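Local coordinates for coat protein (Sulfolobus turreted icosahedral virus, PDB 2BBD) that serves as the major capsid protein of an archaeal virus, probably building its icosahedral shell from a fold shared with bacterial and eukaryotic viruses, at residues K32-L37 / M115-L120. Residues are numbered along the deposited sequence; the frame is centred on the assembly and turned at random.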
ATOM      1  N   LYS A  32      -4.696   9.965   9.375  1.00 25.25           N
ATOM      2  CA  LYS A  32      -3.726   8.929   9.072  1.00 24.80           C
ATOM      3  C   LYS A  32      -3.170   8.183  10.279  1.00 24.05           C
ATOM      4  O   LYS A  32      -3.321   8.602  11.426  1.00 20.91           O
ATOM      5  CB  LYS A  32      -2.573   9.492   8.225  1.00 29.86           C
ATOM      6  CG  LYS A  32      -1.528  10.317   8.949  1.00 35.53           C
ATOM      7  CD  LYS A  32      -0.346  10.604   7.999  1.00 39.87           C
ATOM      8  CE  LYS A  32       0.747  11.459   8.648  1.00 41.51           C
ATOM      9  NZ  LYS A  32       1.489  10.738   9.722  1.00 42.93           N
ATOM     10  N   ILE A  33      -2.552   7.046   9.995  1.00 21.67           N
ATOM     11  CA  ILE A  33      -1.942   6.224  11.018  1.00 23.03           C
ATOM     12  C   ILE A  33      -0.521   5.911  10.581  1.00 22.49           C
ATOM     13  O   ILE A  33      -0.284   5.488   9.451  1.00 24.72           O
ATOM     14  CB  ILE A  33      -2.701   4.896  11.210  1.00 20.95           C
ATOM     15  CG1 ILE A  33      -4.121   5.176  11.723  1.00 21.70           C
ATOM     16  CG2 ILE A  33      -1.939   3.999  12.167  1.00 21.21           C
ATOM     17  CD1 ILE A  33      -5.017   3.936  11.736  1.00 19.95           C
ATOM     18  N   ARG A  34       0.426   6.129  11.476  1.00 23.34           N
ATOM     19  CA  ARG A  34       1.818   5.849  11.178  1.00 23.80           C
ATOM     20  C   ARG A  34       2.292   4.669  12.014  1.00 25.10           C
ATOM     21  O   ARG A  34       1.964   4.558  13.202  1.00 25.89           O
ATOM     22  CB  ARG A  34       2.686   7.068  11.483  1.00 25.81           C
ATOM     23  CG  ARG A  34       4.174   6.771  11.427  1.00 31.70           C
ATOM     24  CD  ARG A  34       4.998   7.953  11.910  1.00 34.17           C
ATOM     25  NE  ARG A  34       4.965   9.070  10.975  1.00 39.69           N
ATOM     26  CZ  ARG A  34       5.508  10.259  11.221  1.00 45.93           C
ATOM     27  NH1 ARG A  34       6.123  10.478  12.380  1.00 47.18           N
ATOM     28  NH2 ARG A  34       5.449  11.221  10.308  1.00 46.77           N
ATOM     29  N   VAL A  35       3.053   3.788  11.376  1.00 24.14           N
ATOM     30  CA  VAL A  35       3.608   2.611  12.020  1.00 21.03           C
ATOM     31  C   VAL A  35       5.127   2.652  11.845  1.00 22.96           C
ATOM     32  O   VAL A  35       5.624   2.831  10.730  1.00 22.32           O
ATOM     33  CB  VAL A  35       3.074   1.300  11.373  1.00 19.55           C
ATOM     34  CG1 VAL A  35       3.757   0.096  12.000  1.00 19.83           C
ATOM     35  CG2 VAL A  35       1.556   1.187  11.548  1.00 16.81           C
ATOM     36  N   GLN A  36       5.860   2.514  12.946  1.00 22.67           N
ATOM     37  CA  GLN A  36       7.318   2.490  12.888  1.00 21.55           C
ATOM     38  C   GLN A  36       7.839   1.261  13.622  1.00 21.80           C
ATOM     39  O   GLN A  36       7.523   1.046  14.805  1.00 21.82           O
ATOM     40  CB  GLN A  36       7.926   3.748  13.517  1.00 18.89           C
ATOM     41  CG  GLN A  36       7.445   5.057  12.922  1.00 22.34           C
ATOM     42  CD  GLN A  36       7.932   6.265  13.707  1.00 25.15           C
ATOM     43  OE1 GLN A  36       8.983   6.838  13.408  1.00 27.88           O
ATOM     44  NE2 GLN A  36       7.177   6.649  14.730  1.00 21.39           N
ATOM     45  N   LEU A  37       8.603   0.440  12.906  1.00 20.23           N
ATOM     46  CA  LEU A  37       9.210  -0.752  13.479  1.00 19.32           C
ATOM     47  C   LEU A  37      10.613  -0.264  13.811  1.00 20.58           C
ATOM     48  O   LEU A  37      11.417  -0.002  12.920  1.00 21.43           O
ATOM     49  CB  LEU A  37       9.248  -1.890  12.453  1.00 16.73           C
ATOM     50  CG  LEU A  37       9.968  -3.172  12.894  1.00 18.89           C
ATOM     51  CD1 LEU A  37       9.276  -3.742  14.120  1.00 19.16           C
ATOM     52  CD2 LEU A  37       9.974  -4.206  11.750  1.00 16.47           C
HETATM   53  N   MSE A 115       9.366   2.517   8.356  1.00 22.93           N
HETATM   54  CA  MSE A 115       8.112   3.237   8.497  1.00 22.72           C
HETATM   55  C   MSE A 115       7.095   2.954   7.396  1.00 23.66           C
HETATM   56  O   MSE A 115       7.458   2.709   6.236  1.00 22.84           O
HETATM   57  CB  MSE A 115       8.382   4.741   8.545  1.00 25.37           C
HETATM   58  CG  MSE A 115       7.153   5.560   8.897  1.00 33.66           C
HETATM   59 SE   MSE A 115       7.473   7.460   8.807  1.00 51.96          SE
HETATM   60  CE  MSE A 115       8.275   7.733  10.545  1.00 42.14           C
ATOM     61  N   TRP A 116       5.820   2.982   7.785  1.00 20.61           N
ATOM     62  CA  TRP A 116       4.691   2.788   6.877  1.00 21.50           C
ATOM     63  C   TRP A 116       3.603   3.736   7.350  1.00 22.85           C
ATOM     64  O   TRP A 116       3.459   3.970   8.551  1.00 24.16           O
ATOM     65  CB  TRP A 116       4.111   1.386   6.968  1.00 18.98           C
ATOM     66  CG  TRP A 116       4.991   0.271   6.547  1.00 18.60           C
ATOM     67  CD1 TRP A 116       5.040  -0.316   5.315  1.00 16.99           C
ATOM     68  CD2 TRP A 116       5.841  -0.503   7.397  1.00 19.66           C
ATOM     69  NE1 TRP A 116       5.855  -1.419   5.351  1.00 17.43           N
ATOM     70  CE2 TRP A 116       6.359  -1.560   6.618  1.00 17.22           C
ATOM     71  CE3 TRP A 116       6.212  -0.411   8.746  1.00 19.88           C
ATOM     72  CZ2 TRP A 116       7.222  -2.527   7.144  1.00 19.93           C
ATOM     73  CZ3 TRP A 116       7.080  -1.376   9.268  1.00 17.15           C
ATOM     74  CH2 TRP A 116       7.569  -2.420   8.464  1.00 18.03           C
ATOM     75  N   GLU A 117       2.836   4.279   6.412  1.00 25.00           N
ATOM     76  CA  GLU A 117       1.741   5.170   6.765  1.00 25.36           C
ATOM     77  C   GLU A 117       0.481   4.751   6.042  1.00 25.49           C
ATOM     78  O   GLU A 117       0.534   4.227   4.926  1.00 26.95           O
ATOM     79  CB  GLU A 117       2.056   6.622   6.407  1.00 28.44           C
ATOM     80  CG  GLU A 117       3.200   7.215   7.189  1.00 31.73           C
ATOM     81  CD  GLU A 117       3.246   8.731   7.109  1.00 35.71           C
ATOM     82  OE1 GLU A 117       3.050   9.285   6.000  1.00 38.07           O
ATOM     83  OE2 GLU A 117       3.491   9.366   8.158  1.00 36.67           O
ATOM     84  N   PHE A 118      -0.651   4.972   6.701  1.00 25.12           N
ATOM     85  CA  PHE A 118      -1.951   4.645   6.150  1.00 22.07           C
ATOM     86  C   PHE A 118      -2.726   5.954   6.038  1.00 24.78           C
ATOM     87  O   PHE A 118      -2.985   6.636   7.034  1.00 23.39           O
ATOM     88  CB  PHE A 118      -2.709   3.672   7.066  1.00 22.29           C
ATOM     89  CG  PHE A 118      -1.973   2.387   7.333  1.00 21.62           C
ATOM     90  CD1 PHE A 118      -0.891   2.356   8.208  1.00 22.37           C
ATOM     91  CD2 PHE A 118      -2.330   1.219   6.668  1.00 20.69           C
ATOM     92  CE1 PHE A 118      -0.166   1.177   8.415  1.00 23.15           C
ATOM     93  CE2 PHE A 118      -1.622   0.039   6.861  1.00 20.69           C
ATOM     94  CZ  PHE A 118      -0.533   0.017   7.736  1.00 22.85           C
ATOM     95  N   ASP A 119      -3.068   6.318   4.813  1.00 23.67           N
ATOM     96  CA  ASP A 119      -3.823   7.531   4.583  1.00 25.23           C
ATOM     97  C   ASP A 119      -5.295   7.138   4.674  1.00 25.22           C
ATOM     98  O   ASP A 119      -5.772   6.323   3.897  1.00 26.57           O
ATOM     99  CB  ASP A 119      -3.477   8.091   3.202  1.00 25.35           C
ATOM    100  CG  ASP A 119      -4.188   9.396   2.900  1.00 28.37           C
ATOM    101  OD1 ASP A 119      -3.840  10.013   1.873  1.00 34.83           O
ATOM    102  OD2 ASP A 119      -5.090   9.804   3.668  1.00 28.16           O
ATOM    103  N   LEU A 120      -6.000   7.693   5.653  1.00 27.67           N
ATOM    104  CA  LEU A 120      -7.416   7.392   5.830  1.00 29.41           C
ATOM    105  C   LEU A 120      -8.297   8.548   5.386  1.00 30.02           C
ATOM    106  O   LEU A 120      -9.442   8.639   5.815  1.00 32.84           O
ATOM    107  CB  LEU A 120      -7.733   7.082   7.296  1.00 31.33           C
ATOM    108  CG  LEU A 120      -7.303   5.738   7.886  1.00 33.52           C
ATOM    109  CD1 LEU A 120      -5.797   5.684   8.008  1.00 35.05           C
ATOM    110  CD2 LEU A 120      -7.953   5.561   9.248  1.00 32.23           C
TER
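Glu117 OE2 is gripped by two cations from segment 32-37, which runs antiparallel to 115-120. Lys32 NZ comes down on it from above the carboxylate plane at 2.9 Å, its chain straight beyond CG until a turn at chi4 (69°) brings the ammonium over the carboxylate. Arg34 NE reaches the same oxygen on its anti side at 3.2 Å, with guanidinium and carboxylate planes only 20° apart; NH2 adds a weak bond. Long, flexible basic chains suit this partly exposed face, where one acid between two bases probably remains ionised. Selenomethionine Met115 lays its CE over one face of the guanidinium, 3.4 Å above the plane, its unbranched chain lying alongside Gln36 and crossing Arg34.

Between the strands, the hydrogen-bonded pairs Ile33–Phe118 and Val35–Trp116 each make two backbone bonds, Phe118 N to Ile33 O measuring 2.8 Å. Their side chains turn to the opposite, buried face, where branched and aromatic residues fill the interior: Val35 CG2 lies 3.6 Å from Phe118 CE1, near the ring plane at its edge, and Leu37 CB meets the Trp116 edge at CZ3.

This pairing joins strands 29-43 and 108-123 within one sheet of what is probably a viral jelly-roll. Strand 145-158 continues the sheet beyond 29-43, while Phe64 and Tyr75 from the second sheet pack edge-to-face against Phe118. Leu82 of helix 79-89 touches both Trp116 and Phe118, and Gly79 O accepts a hydrogen bond from Trp116 NE1.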